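PDB 4GWI: platelet aggregation factor Sm-hPAF from Streptococcus mitis, which binds fucosylated Lewis glycans through this F-type lectin domain, part of a toxin predicted to form pores in cholesterol-containing host membranes. Local coordinates for residues A13-G27 with T30-G42. The protein carries 2 engineered substitutions. Numbering follows the deposited sequence.
Sequences ARGKQASQSSTAHGG and TRAVDGNVDSDYG. Engineered in segment 13-27: His25 (natural residue Tyr). Unlike the reference sequence in segment 30-42: Thr30 (reference Ala). With CA (calcium ion), chain F; MG (magnesium ion), chain E; FUC (alpha-L-fucopyranose), chain B.
Val33 O takes two donors from the turn at 13-16: Gly15 N at 2.9 Å, nearly straight, and Arg14 NH2 at 3.2 Å, more bent and on a lone pair. The arginine reaches back because its chain bends at chi2 (85°), which lays the guanidinium over the peptide that follows, with Asp34 O 3.4 Å from Arg14 CZ and above one face. Gly35 suits its place, since a CB there would collide with Arg14 NE; its positive phi is also easy for glycine. Beside this polar layer the branched Val33 spreads both methyls: CG1 packs against Ala13 CB and CG2 more loosely against Ala18 CB, while Val33 CB lies close to Ala13 O; small alanines let the backbones approach closely. At the other end of the contact Tyr41 OH donates to His25 O, 2.7 Å away; the carbonyl oxygen lies at the ring edge, in its plane, while the hydroxyl stands above the carbonyl plane. Gly27 CA passes 3.1 Å from Tyr41 OH, an approach that suits glycine, since a CB here would run into that hydroxyl. In this F-type lectin beta-sandwich, the segments join edge strand 17-20 to the calcium-bearing loop and the fucose pocket. His25, an engineered residue, and Tyr41 each turn a ring face to the C6 methyl of one fucose of the bound glycan, 3.9 Å from Tyr41 CD1; His48, Arg75 and Arg83 hydrogen-bond to the same fucose. The extended Arg31 brings one guanidinium face against Gly26 O, 3.1 Å from Arg31 CZ; the N-H groups do not point at this oxygen, so no hydrogen bond forms. Farther out, Arg31 O, Asp34 OD1 and Asn36 O bind calcium together with Ser45, Ala139 and Glu140, fixing the loop that carries Val33. Gln20 NE2 ties together the ends of the Ala24-Gly27 turn, donating to Thr23 OG1 just before it and to Gly27 O.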
loop_
_atom_site.group_PDB
_atom_site.type_symbol
_atom_site.label_atom_id
_atom_site.label_comp_id
_atom_site.label_asym_id
_atom_site.label_seq_id
_atom_site.Cartn_x
_atom_site.Cartn_y
_atom_site.Cartn_z
ATOM N N ALA A 13 -2.329 -6.085 -8.479
ATOM C CA ALA A 13 -2.469 -4.622 -8.343
ATOM C C ALA A 13 -1.775 -3.836 -9.479
ATOM O O ALA A 13 -2.056 -2.706 -9.694
ATOM C CB ALA A 13 -1.810 -4.182 -7.007
ATOM N N ARG A 14 -0.841 -4.493 -10.204
ATOM C CA ARG A 14 -0.128 -3.777 -11.254
ATOM C C ARG A 14 -0.991 -3.164 -12.247
ATOM O O ARG A 14 -1.902 -3.805 -12.851
ATOM C CB ARG A 14 0.774 -4.855 -11.905
ATOM C CG ARG A 14 1.298 -4.382 -13.218
ATOM C CD ARG A 14 2.479 -3.625 -12.743
ATOM N NE ARG A 14 3.259 -3.273 -13.959
ATOM C CZ ARG A 14 3.036 -2.183 -14.700
ATOM N NH1 ARG A 14 3.769 -2.010 -15.811
ATOM N NH2 ARG A 14 2.091 -1.252 -14.351
ATOM N N GLY A 15 -0.798 -1.871 -12.454
ATOM C CA GLY A 15 -1.503 -1.137 -13.467
ATOM C C GLY A 15 -2.951 -0.823 -13.203
ATOM O O GLY A 15 -3.653 -0.267 -14.069
ATOM N N LYS A 16 -3.386 -1.103 -11.951
ATOM C CA LYS A 16 -4.772 -0.753 -11.597
ATOM C C LYS A 16 -4.950 0.718 -11.187
ATOM O O LYS A 16 -3.953 1.432 -11.025
ATOM C CB LYS A 16 -5.158 -1.664 -10.425
ATOM C CG LYS A 16 -5.216 -3.184 -10.695
ATOM C CD LYS A 16 -6.400 -3.450 -11.650
ATOM C CE LYS A 16 -6.555 -4.949 -11.865
ATOM N NZ LYS A 16 -5.393 -5.653 -12.435
ATOM N N GLN A 17 -6.212 1.180 -11.094
ATOM C CA GLN A 17 -6.459 2.540 -10.702
ATOM C C GLN A 17 -6.062 2.754 -9.248
ATOM O O GLN A 17 -6.371 1.919 -8.375
ATOM C CB GLN A 17 -7.946 2.771 -10.845
ATOM C CG GLN A 17 -8.289 4.249 -10.647
ATOM C CD GLN A 17 -9.834 4.392 -10.776
ATOM O OE1 GLN A 17 -10.611 3.509 -10.242
ATOM N NE2 GLN A 17 -10.273 5.508 -11.282
ATOM N N ALA A 18 -5.332 3.776 -8.951
ATOM C CA ALA A 18 -4.843 4.065 -7.565
ATOM C C ALA A 18 -5.172 5.489 -7.323
ATOM O O ALA A 18 -5.253 6.383 -8.205
ATOM C CB ALA A 18 -3.315 3.779 -7.396
ATOM N N SER A 19 -5.292 5.758 -6.032
ATOM C CA SER A 19 -5.604 7.158 -5.587
ATOM C C SER A 19 -5.024 7.319 -4.176
ATOM O O SER A 19 -4.626 6.379 -3.516
ATOM C CB SER A 19 -7.114 7.487 -5.562
ATOM O OG SER A 19 -7.775 6.625 -4.683
ATOM N N GLN A 20 -4.957 8.583 -3.730
ATOM C CA GLN A 20 -4.422 8.800 -2.384
ATOM C C GLN A 20 -5.009 10.158 -1.869
ATOM O O GLN A 20 -5.644 10.935 -2.626
ATOM C CB GLN A 20 -2.841 8.760 -2.421
ATOM C CG GLN A 20 -2.277 9.883 -3.331
ATOM C CD GLN A 20 -0.809 9.701 -3.589
ATOM O OE1 GLN A 20 -0.216 8.693 -3.213
ATOM N NE2 GLN A 20 -0.200 10.691 -4.296
ATOM N N SER A 21 -4.786 10.357 -0.596
ATOM C CA SER A 21 -5.403 11.543 0.078
ATOM C C SER A 21 -4.975 12.882 -0.454
ATOM O O SER A 21 -5.833 13.797 -0.456
ATOM C CB SER A 21 -5.123 11.379 1.624
ATOM O OG SER A 21 -3.753 11.280 1.885
ATOM N N SER A 22 -3.765 13.066 -0.928
ATOM C CA SER A 22 -3.354 14.236 -1.599
ATOM C C SER A 22 -2.026 13.837 -2.290
ATOM O O SER A 22 -1.482 12.750 -1.987
ATOM C CB SER A 22 -3.013 15.358 -0.540
ATOM O OG SER A 22 -2.089 14.901 0.472
ATOM N N THR A 23 -1.495 14.756 -3.113
ATOM C CA THR A 23 -0.234 14.485 -3.813
ATOM C C THR A 23 0.728 15.624 -3.640
ATOM O O THR A 23 0.267 16.778 -3.789
ATOM C CB THR A 23 -0.552 14.254 -5.342
ATOM O OG1 THR A 23 -1.493 13.128 -5.433
ATOM C CG2 THR A 23 0.735 13.935 -6.114
ATOM N N ALA A 24 1.984 15.360 -3.313
ATOM C CA ALA A 24 2.996 16.383 -3.185
ATOM C C ALA A 24 4.244 15.904 -3.864
ATOM O O ALA A 24 4.442 14.677 -4.038
ATOM C CB ALA A 24 3.321 16.607 -1.691
ATOM N N HIS A 25 5.120 16.840 -4.200
ATOM C CA HIS A 25 6.420 16.504 -4.768
ATOM C C HIS A 25 6.318 15.593 -6.004
ATOM O O HIS A 25 7.266 14.822 -6.284
ATOM C CB HIS A 25 7.372 15.843 -3.769
ATOM C CG HIS A 25 7.760 16.792 -2.629
ATOM N ND1 HIS A 25 8.507 17.906 -2.881
ATOM C CD2 HIS A 25 7.505 16.752 -1.252
ATOM C CE1 HIS A 25 8.719 18.555 -1.715
ATOM N NE2 HIS A 25 8.088 17.888 -0.721
ATOM N N GLY A 26 5.210 15.737 -6.722
ATOM C CA GLY A 26 5.018 14.945 -7.974
ATOM C C GLY A 26 4.757 13.468 -7.682
ATOM O O GLY A 26 4.819 12.686 -8.665
ATOM N N GLY A 27 4.501 13.022 -6.432
ATOM C CA GLY A 27 4.531 11.539 -6.116
ATOM C C GLY A 27 3.160 10.875 -6.381
ATOM O O GLY A 27 2.456 10.432 -5.479
ATOM N N THR A 30 -0.187 6.437 -8.693
ATOM C CA THR A 30 0.021 5.279 -9.618
ATOM C C THR A 30 1.479 4.810 -9.567
ATOM O O THR A 30 1.741 3.680 -10.004
ATOM C CB THR A 30 -0.358 5.619 -11.042
ATOM O OG1 THR A 30 0.217 6.886 -11.412
ATOM C CG2 THR A 30 -1.816 5.774 -11.167
ATOM N N ARG A 31 2.379 5.560 -8.920
ATOM C CA ARG A 31 3.778 5.017 -8.802
ATOM C C ARG A 31 3.887 3.796 -7.949
ATOM O O ARG A 31 4.891 3.037 -7.986
ATOM C CB ARG A 31 4.675 6.114 -8.251
ATOM C CG ARG A 31 4.863 7.233 -9.272
ATOM C CD ARG A 31 5.662 8.349 -8.586
ATOM N NE ARG A 31 5.873 9.419 -9.622
ATOM C CZ ARG A 31 6.746 10.422 -9.401
ATOM N NH1 ARG A 31 6.976 11.333 -10.412
ATOM N NH2 ARG A 31 7.386 10.568 -8.221
ATOM N N ALA A 32 2.884 3.497 -7.078
ATOM C CA ALA A 32 2.989 2.295 -6.254
ATOM C C ALA A 32 2.410 1.055 -6.946
ATOM O O ALA A 32 2.510 -0.021 -6.387
ATOM C CB ALA A 32 2.215 2.534 -4.863
ATOM N N VAL A 33 1.873 1.263 -8.157
ATOM C CA VAL A 33 1.410 0.078 -8.931
ATOM C C VAL A 33 1.986 0.086 -10.365
ATOM O O VAL A 33 1.426 -0.502 -11.305
ATOM C CB VAL A 33 -0.163 -0.048 -8.949
ATOM C CG1 VAL A 33 -0.616 -0.394 -7.504
ATOM C CG2 VAL A 33 -0.789 1.231 -9.518
ATOM N N ASP A 34 3.195 0.651 -10.468
ATOM C CA ASP A 34 3.783 0.749 -11.805
ATOM C C ASP A 34 4.734 -0.401 -12.091
ATOM O O ASP A 34 5.405 -0.321 -13.185
ATOM C CB ASP A 34 4.508 2.125 -11.970
ATOM C CG ASP A 34 5.704 2.274 -11.045
ATOM O OD1 ASP A 34 6.020 1.450 -10.214
ATOM O OD2 ASP A 34 6.387 3.348 -11.222
ATOM N N GLY A 35 4.855 -1.411 -11.243
ATOM C CA GLY A 35 5.691 -2.566 -11.542
ATOM C C GLY A 35 7.124 -2.288 -11.309
ATOM O O GLY A 35 8.001 -3.081 -11.800
ATOM N N ASN A 36 7.474 -1.306 -10.466
ATOM C CA ASN A 36 8.868 -0.979 -10.166
ATOM C C ASN A 36 9.018 -0.752 -8.697
ATOM O O ASN A 36 8.427 0.266 -8.150
ATOM C CB ASN A 36 9.190 0.310 -10.957
ATOM C CG ASN A 36 10.672 0.685 -10.824
ATOM O OD1 ASN A 36 11.396 0.143 -10.001
ATOM N ND2 ASN A 36 11.062 1.711 -11.646
ATOM N N VAL A 37 9.719 -1.618 -7.981
ATOM C CA VAL A 37 9.902 -1.487 -6.529
ATOM C C VAL A 37 11.057 -0.563 -6.085
ATOM O O VAL A 37 11.341 -0.459 -4.908
ATOM C CB VAL A 37 10.040 -2.846 -5.824
ATOM C CG1 VAL A 37 8.829 -3.721 -6.174
ATOM C CG2 VAL A 37 11.397 -3.563 -6.274
ATOM N N ASP A 38 11.744 0.036 -7.084
ATOM C CA ASP A 38 12.864 0.965 -6.737
ATOM C C ASP A 38 12.445 1.983 -5.706
ATOM O O ASP A 38 11.488 2.729 -5.947
ATOM C CB ASP A 38 13.343 1.666 -8.042
ATOM C CG ASP A 38 14.645 2.405 -7.847
ATOM O OD1 ASP A 38 15.383 2.524 -8.885
ATOM O OD2 ASP A 38 14.945 2.916 -6.771
ATOM N N SER A 39 13.134 1.963 -4.554
ATOM C CA SER A 39 12.706 2.754 -3.435
ATOM C C SER A 39 13.288 4.151 -3.295
ATOM O O SER A 39 13.025 4.880 -2.327
ATOM C CB SER A 39 12.914 1.938 -2.171
ATOM O OG SER A 39 14.336 1.833 -1.946
ATOM N N ASP A 40 14.087 4.530 -4.308
ATOM C CA ASP A 40 14.726 5.849 -4.237
ATOM C C ASP A 40 13.789 6.853 -4.882
ATOM O O ASP A 40 13.453 6.775 -6.063
ATOM C CB ASP A 40 16.041 5.790 -5.071
ATOM C CG ASP A 40 16.864 7.090 -4.974
ATOM O OD1 ASP A 40 18.186 6.943 -4.933
ATOM O OD2 ASP A 40 16.319 8.164 -4.943
ATOM N N TYR A 41 13.358 7.846 -4.068
ATOM C CA TYR A 41 12.356 8.826 -4.558
ATOM C C TYR A 41 12.783 9.503 -5.861
ATOM O O TYR A 41 12.010 9.839 -6.705
ATOM C CB TYR A 41 12.110 9.912 -3.456
ATOM C CG TYR A 41 10.849 10.676 -3.789
ATOM C CD1 TYR A 41 10.841 11.863 -4.462
ATOM C CD2 TYR A 41 9.631 10.113 -3.440
ATOM C CE1 TYR A 41 9.638 12.529 -4.824
ATOM C CE2 TYR A 41 8.415 10.695 -3.809
ATOM C CZ TYR A 41 8.411 11.889 -4.498
ATOM O OH TYR A 41 7.239 12.490 -4.870
ATOM N N GLY A 42 14.122 9.704 -5.972
ATOM C CA GLY A 42 14.665 10.409 -7.172
ATOM C C GLY A 42 14.558 9.602 -8.464
ATOM O O GLY A 42 14.782 10.172 -9.578
HETATM CA CA CA F . 6.800 1.859 -7.898
HETATM MG MG MG E . -12.492 2.899 -8.913
HETATM C C1 FUC B . 13.318 14.452 1.060
HETATM C C2 FUC B . 12.446 14.671 2.282
HETATM C C3 FUC B . 11.360 15.663 2.002
HETATM C C4 FUC B . 10.530 15.137 0.849
HETATM C C5 FUC B . 11.473 14.946 -0.320
HETATM C C6 FUC B . 10.753 14.454 -1.553
HETATM O O2 FUC B . 13.258 15.143 3.345
HETATM O O3 FUC B . 10.590 15.804 3.126
HETATM O O4 FUC B . 9.927 13.935 1.245
HETATM O O5 FUC B . 12.498 14.050 -0.004
HETATM O O HOH W 1 -14.380 2.660 -7.726
HETATM O O HOH W 2 -11.625 3.669 -7.459
HETATM O O HOH W 3 -13.284 4.811 -9.517
#